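Local coordinates for protein ABC-type amino acid transport system, permease component (Caldanaerobacter subterraneus subsp. tengcongensis MB4, PDB 4YMU) that binds arginine in a pocket lined by two copies of the protein and probably serves as the membrane-spanning permease of an ABC amino acid importer, at residues F153-K158 / M199-S204; G110-V114 / Q140-I145. All coordinates share one frame; numbering follows the deposited sequence.

Contact 1 of 2, residues F153-K158 / M199-S204; sequences FIVMLK and MTLTFS. With ARG (arginine), chain J.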
loop_
_atom_site.group_PDB
_atom_site.type_symbol
_atom_site.label_atom_id
_atom_site.label_comp_id
_atom_site.label_asym_id
_atom_site.label_seq_id
_atom_site.Cartn_x
_atom_site.Cartn_y
_atom_site.Cartn_z
ATOM N N PHE C 153 8.565 14.763 -15.348
ATOM C CA PHE C 153 8.894 16.080 -15.863
ATOM C C PHE C 153 9.602 16.925 -14.813
ATOM O O PHE C 153 10.632 17.525 -15.091
ATOM C CB PHE C 153 7.613 16.786 -16.306
ATOM C CG PHE C 153 7.817 18.210 -16.747
ATOM C CD1 PHE C 153 7.729 19.256 -15.837
ATOM C CD2 PHE C 153 8.104 18.504 -18.074
ATOM C CE1 PHE C 153 7.916 20.569 -16.241
ATOM C CE2 PHE C 153 8.287 19.811 -18.488
ATOM C CZ PHE C 153 8.193 20.847 -17.567
ATOM N N ILE C 154 9.048 16.977 -13.607
ATOM C CA ILE C 154 9.642 17.797 -12.556
ATOM C C ILE C 154 11.074 17.349 -12.278
ATOM O O ILE C 154 11.974 18.177 -12.142
ATOM C CB ILE C 154 8.811 17.753 -11.251
ATOM C CG1 ILE C 154 7.436 18.396 -11.467
ATOM C CG2 ILE C 154 9.551 18.432 -10.103
ATOM C CD1 ILE C 154 6.560 18.391 -10.236
ATOM N N VAL C 155 11.282 16.038 -12.237
ATOM C CA VAL C 155 12.601 15.475 -11.981
ATOM C C VAL C 155 13.564 15.818 -13.128
ATOM O O VAL C 155 14.741 16.140 -12.902
ATOM C CB VAL C 155 12.520 13.950 -11.827
ATOM C CG1 VAL C 155 13.909 13.339 -11.789
ATOM C CG2 VAL C 155 11.769 13.601 -10.566
ATOM N N MET C 156 13.050 15.762 -14.353
ATOM C CA MET C 156 13.849 16.008 -15.532
ATOM C C MET C 156 14.315 17.456 -15.655
ATOM O O MET C 156 15.307 17.712 -16.317
ATOM C CB MET C 156 13.081 15.585 -16.782
ATOM C CG MET C 156 13.037 14.088 -16.981
ATOM S SD MET C 156 14.674 13.394 -17.317
ATOM C CE MET C 156 14.721 13.640 -19.087
ATOM N N LEU C 157 13.596 18.392 -15.036
ATOM C CA LEU C 157 14.021 19.792 -14.994
ATOM C C LEU C 157 15.364 19.865 -14.299
ATOM O O LEU C 157 16.321 20.446 -14.816
ATOM C CB LEU C 157 13.014 20.659 -14.237
ATOM C CG LEU C 157 11.759 21.050 -15.020
ATOM C CD1 LEU C 157 10.893 21.991 -14.203
ATOM C CD2 LEU C 157 12.133 21.691 -16.353
ATOM N N LYS C 158 15.432 19.276 -13.118
ATOM C CA LYS C 158 16.692 19.212 -12.414
ATOM C C LYS C 158 17.706 18.449 -13.269
ATOM O O LYS C 158 18.848 18.886 -13.433
ATOM C CB LYS C 158 16.507 18.549 -11.048
ATOM C CG LYS C 158 15.614 19.344 -10.115
ATOM C CD LYS C 158 15.672 18.819 -8.679
ATOM C CE LYS C 158 15.057 17.424 -8.566
ATOM N NZ LYS C 158 15.366 16.782 -7.245
ATOM N N MET C 199 10.863 26.906 -9.626
ATOM C CA MET C 199 10.270 26.084 -10.679
ATOM C C MET C 199 9.738 24.763 -10.115
ATOM O O MET C 199 8.621 24.324 -10.441
ATOM C CB MET C 199 11.294 25.792 -11.768
ATOM C CG MET C 199 10.902 26.299 -13.133
ATOM S SD MET C 199 12.095 25.717 -14.343
ATOM C CE MET C 199 13.616 25.950 -13.409
ATOM N N THR C 200 10.564 24.129 -9.285
ATOM C CA THR C 200 10.224 22.865 -8.669
ATOM C C THR C 200 8.928 23.001 -7.869
ATOM O O THR C 200 7.992 22.231 -8.070
ATOM C CB THR C 200 11.366 22.380 -7.754
ATOM O OG1 THR C 200 12.357 21.713 -8.542
ATOM C CG2 THR C 200 10.836 21.421 -6.671
ATOM N N LEU C 201 8.874 24.004 -6.993
ATOM C CA LEU C 201 7.692 24.299 -6.189
ATOM C C LEU C 201 6.463 24.534 -7.054
ATOM O O LEU C 201 5.402 23.955 -6.805
ATOM C CB LEU C 201 7.914 25.530 -5.318
ATOM C CG LEU C 201 8.741 25.404 -4.041
ATOM C CD1 LEU C 201 8.563 26.668 -3.239
ATOM C CD2 LEU C 201 8.355 24.190 -3.217
ATOM N N THR C 202 6.593 25.418 -8.038
ATOM C CA THR C 202 5.473 25.737 -8.916
ATOM C C THR C 202 4.870 24.473 -9.530
ATOM O O THR C 202 3.677 24.177 -9.340
ATOM C CB THR C 202 5.899 26.697 -10.043
ATOM O OG1 THR C 202 6.382 27.919 -9.474
ATOM C CG2 THR C 202 4.735 26.997 -10.968
ATOM N N PHE C 203 5.703 23.713 -10.236
ATOM C CA PHE C 203 5.214 22.521 -10.924
ATOM C C PHE C 203 4.727 21.423 -9.970
ATOM O O PHE C 203 3.841 20.645 -10.322
ATOM C CB PHE C 203 6.262 21.966 -11.884
ATOM C CG PHE C 203 6.448 22.793 -13.129
ATOM C CD1 PHE C 203 5.375 23.074 -13.964
ATOM C CD2 PHE C 203 7.715 23.246 -13.500
ATOM C CE1 PHE C 203 5.553 23.824 -15.136
ATOM C CE2 PHE C 203 7.903 23.990 -14.673
ATOM C CZ PHE C 203 6.821 24.278 -15.493
ATOM N N SER C 204 5.306 21.359 -8.774
ATOM C CA SER C 204 4.888 20.389 -7.769
ATOM C C SER C 204 3.481 20.696 -7.279
ATOM O O SER C 204 2.629 19.798 -7.154
ATOM C CB SER C 204 5.849 20.414 -6.587
ATOM O OG SER C 204 6.956 19.562 -6.811
HETATM N N ARG J . 20.143 14.176 -10.281
HETATM C CA ARG J . 18.982 14.694 -9.563
HETATM C C ARG J . 19.250 16.085 -9.004
HETATM O O ARG J . 18.303 16.793 -8.637
HETATM C CB ARG J . 18.583 13.751 -8.418
HETATM C CG ARG J . 19.558 13.726 -7.251
HETATM C CD ARG J . 19.205 12.622 -6.290
HETATM N NE ARG J . 19.972 12.695 -5.048
HETATM C CZ ARG J . 19.973 11.743 -4.117
HETATM N NH1 ARG J . 19.251 10.644 -4.295
HETATM N NH2 ARG J . 20.691 11.887 -3.014
HETATM O OXT ARG J . 20.405 16.519 -8.890
#
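Lys158 NZ has two partners: Arg63 O of the second subunit and, weakly, O of the bound arginine, 3.3 Å from NZ. Lys158 CG lies near Thr200 OG1, which bonds Gly64 O of the second subunit and more weakly Tyr196 O of its own helix. The rest of the contact, where helix 129-160 packs antiparallel against the predicted transmembrane part of helix 186-214 beside the arginine site, is largely apolar. Phe153 and Phe203 form a T-shaped pair with planes at 83°, Phe153 CE1 standing over the centre of the Phe203 face, 3.7 Å above its plane. The first torsion of Phe153 (175°) sets its ring anti to the backbone N, from where its edge reaches across. Leu157 CD1 approaches Phe203 CD2 obliquely at 3.5 Å and also meets Met199 SD, while Ile154 CD1 rests 3.5 Å from Phe203 O. An alanine in place of Phe203 would probably strip the Phe153 edge and Leu157 CD1 of their shared partner and let the Phe153 ring turn more freely. No hydrogen bond joins the segments, whose short axes approach to 10.1 Å, so the contact rests on apolar packing, while Lys158 and Thr200 direct polar ends to the second subunit, Lys158 also weakly to the ligand.

Contact 2 of 2, residues G110-V114 / Q140-I145; sequences GIQAV and QAIKNI
The Asn144 amide presents its nitrogen to Gly110 O, with ND2 2.8 Å from that oxygen. The bond is nearly straight (171°) and lies flat for both partners, since the acceptor is 5° out of the amide plane and the donor sits in the carbonyl plane on a lone pair. Ala113 CB stands off one side of the amide plane at this nitrogen end, 3.8 Å from ND2; Val114 CG1 is displaced to the other side of the plane, 3.9 Å from the same nitrogen. The far end of the amide is held weakly, OD1 accepting from Arg215, so both ends have a partner to fix the rotation. Gly110 O takes a second, softer contact from Ala141 CA at 3.4 Å. Ala141 CB also packs on Ile111 CG1, 3.7 Å away. The backbones come close, Gly110 CA lying 4.9 Å from Asn144 CA, and a side chain on the glycine would run into Ile145 CG1. Gln140 also packs against a chain of another protein. Close packing at Gly110 and Ala141, with an Asn144 bond to the main chain, here joins helices 87-112 and 129-160 across the connection holding helix 117-124, consistent with the EAA loop by which type I ABC importer permeases dock on their ATPase subunits.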
loop_
_atom_site.group_PDB
_atom_site.type_symbol
_atom_site.label_atom_id
_atom_site.label_comp_id
_atom_site.label_asym_id
_atom_site.label_seq_id
_atom_site.Cartn_x
_atom_site.Cartn_y
_atom_site.Cartn_z
ATOM N N GLY C 110 1.888 1.435 -13.604
ATOM C CA GLY C 110 0.585 2.059 -13.507
ATOM C C GLY C 110 -0.465 1.033 -13.879
ATOM O O GLY C 110 -1.600 1.076 -13.397
ATOM N N ILE C 111 -0.081 0.126 -14.777
ATOM C CA ILE C 111 -0.933 -0.991 -15.137
ATOM C C ILE C 111 -0.949 -2.030 -14.019
ATOM O O ILE C 111 -2.005 -2.501 -13.623
ATOM C CB ILE C 111 -0.471 -1.643 -16.439
ATOM C CG1 ILE C 111 -0.662 -0.672 -17.605
ATOM C CG2 ILE C 111 -1.242 -2.920 -16.707
ATOM C CD1 ILE C 111 -0.130 -1.206 -18.946
ATOM N N GLN C 112 0.219 -2.373 -13.492
ATOM C CA GLN C 112 0.296 -3.363 -12.418
ATOM C C GLN C 112 -0.442 -2.908 -11.146
ATOM O O GLN C 112 -0.760 -3.716 -10.271
ATOM C CB GLN C 112 1.767 -3.628 -12.089
ATOM C CG GLN C 112 2.052 -4.872 -11.269
ATOM C CD GLN C 112 3.116 -4.604 -10.205
ATOM O OE1 GLN C 112 4.144 -3.968 -10.476
ATOM N NE2 GLN C 112 2.857 -5.061 -8.975
ATOM N N ALA C 113 -0.752 -1.621 -11.068
ATOM C CA ALA C 113 -1.291 -1.053 -9.844
ATOM C C ALA C 113 -2.808 -1.028 -9.802
ATOM O O ALA C 113 -3.375 -0.782 -8.752
ATOM C CB ALA C 113 -0.751 0.333 -9.613
ATOM N N VAL C 114 -3.480 -1.245 -10.925
ATOM C CA VAL C 114 -4.936 -1.340 -10.844
ATOM C C VAL C 114 -5.296 -2.702 -10.238
ATOM O O VAL C 114 -4.693 -3.725 -10.597
ATOM C CB VAL C 114 -5.648 -1.078 -12.210
ATOM C CG1 VAL C 114 -4.651 -0.724 -13.265
ATOM C CG2 VAL C 114 -6.492 -2.263 -12.639
ATOM N N GLN C 140 -7.907 2.985 -16.289
ATOM C CA GLN C 140 -7.589 3.181 -14.865
ATOM C C GLN C 140 -6.075 3.294 -14.681
ATOM O O GLN C 140 -5.570 4.101 -13.868
ATOM C CB GLN C 140 -8.181 2.031 -14.017
ATOM C CG GLN C 140 -9.714 1.948 -14.072
ATOM C CD GLN C 140 -10.284 0.815 -13.234
ATOM O OE1 GLN C 140 -10.199 0.825 -12.001
ATOM N NE2 GLN C 140 -10.853 -0.183 -13.906
ATOM N N ALA C 141 -5.361 2.472 -15.448
ATOM C CA ALA C 141 -3.906 2.538 -15.495
ATOM C C ALA C 141 -3.525 3.962 -15.830
ATOM O O ALA C 141 -2.670 4.535 -15.165
ATOM C CB ALA C 141 -3.334 1.580 -16.542
ATOM N N ILE C 142 -4.215 4.548 -16.812
ATOM C CA ILE C 142 -3.928 5.923 -17.245
ATOM C C ILE C 142 -3.974 6.934 -16.102
ATOM O O ILE C 142 -3.101 7.811 -16.004
ATOM C CB ILE C 142 -4.821 6.367 -18.432
ATOM C CG1 ILE C 142 -4.216 5.891 -19.750
ATOM C CG2 ILE C 142 -5.007 7.876 -18.459
ATOM C CD1 ILE C 142 -5.257 5.675 -20.821
ATOM N N LYS C 143 -4.980 6.813 -15.244
ATOM C CA LYS C 143 -5.070 7.687 -14.080
ATOM C C LYS C 143 -3.971 7.364 -13.085
ATOM O O LYS C 143 -3.620 8.199 -12.254
ATOM C CB LYS C 143 -6.445 7.614 -13.409
ATOM C CG LYS C 143 -7.592 8.017 -14.331
ATOM C CD LYS C 143 -8.944 7.778 -13.671
ATOM C CE LYS C 143 -10.081 7.681 -14.691
ATOM N NZ LYS C 143 -11.393 7.364 -14.028
ATOM N N ASN C 144 -3.423 6.155 -13.148
ATOM C CA ASN C 144 -2.246 5.892 -12.321
ATOM C C ASN C 144 -1.000 6.553 -12.904
ATOM O O ASN C 144 -0.106 6.981 -12.173
ATOM C CB ASN C 144 -1.983 4.395 -12.161
ATOM C CG ASN C 144 -3.019 3.706 -11.307
ATOM O OD1 ASN C 144 -3.621 4.315 -10.416
ATOM N ND2 ASN C 144 -3.208 2.412 -11.548
ATOM N N ILE C 145 -0.975 6.655 -14.231
ATOM C CA ILE C 145 0.218 7.007 -14.977
ATOM C C ILE C 145 0.439 8.512 -15.066
ATOM O O ILE C 145 1.552 8.994 -14.819
ATOM C CB ILE C 145 0.152 6.415 -16.393
ATOM C CG1 ILE C 145 0.226 4.889 -16.332
ATOM C CG2 ILE C 145 1.283 6.950 -17.246
ATOM C CD1 ILE C 145 -0.204 4.201 -17.617
#

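Helix 129-160 serves both contacts, meeting helix 186-214 in contact 1 and the end region of helix 87-112 in contact 2, with the two centres 22 Å apart. Neither is wholly buried, but contact 1 lies nearer the middle of the chain, about 10 Å from its centre against 19 Å for contact 2. Their chemistry differs accordingly. Beside the arginine pocket, large aromatic and aliphatic side chains bridge a wide helix spacing and polar ends reach the second subunit and, weakly, the ligand; toward the probable ATPase side, small residues bring the backbones close enough for an amide to bond a main-chain carbonyl directly. One helix thus spans both the ligand region and the probable docking region.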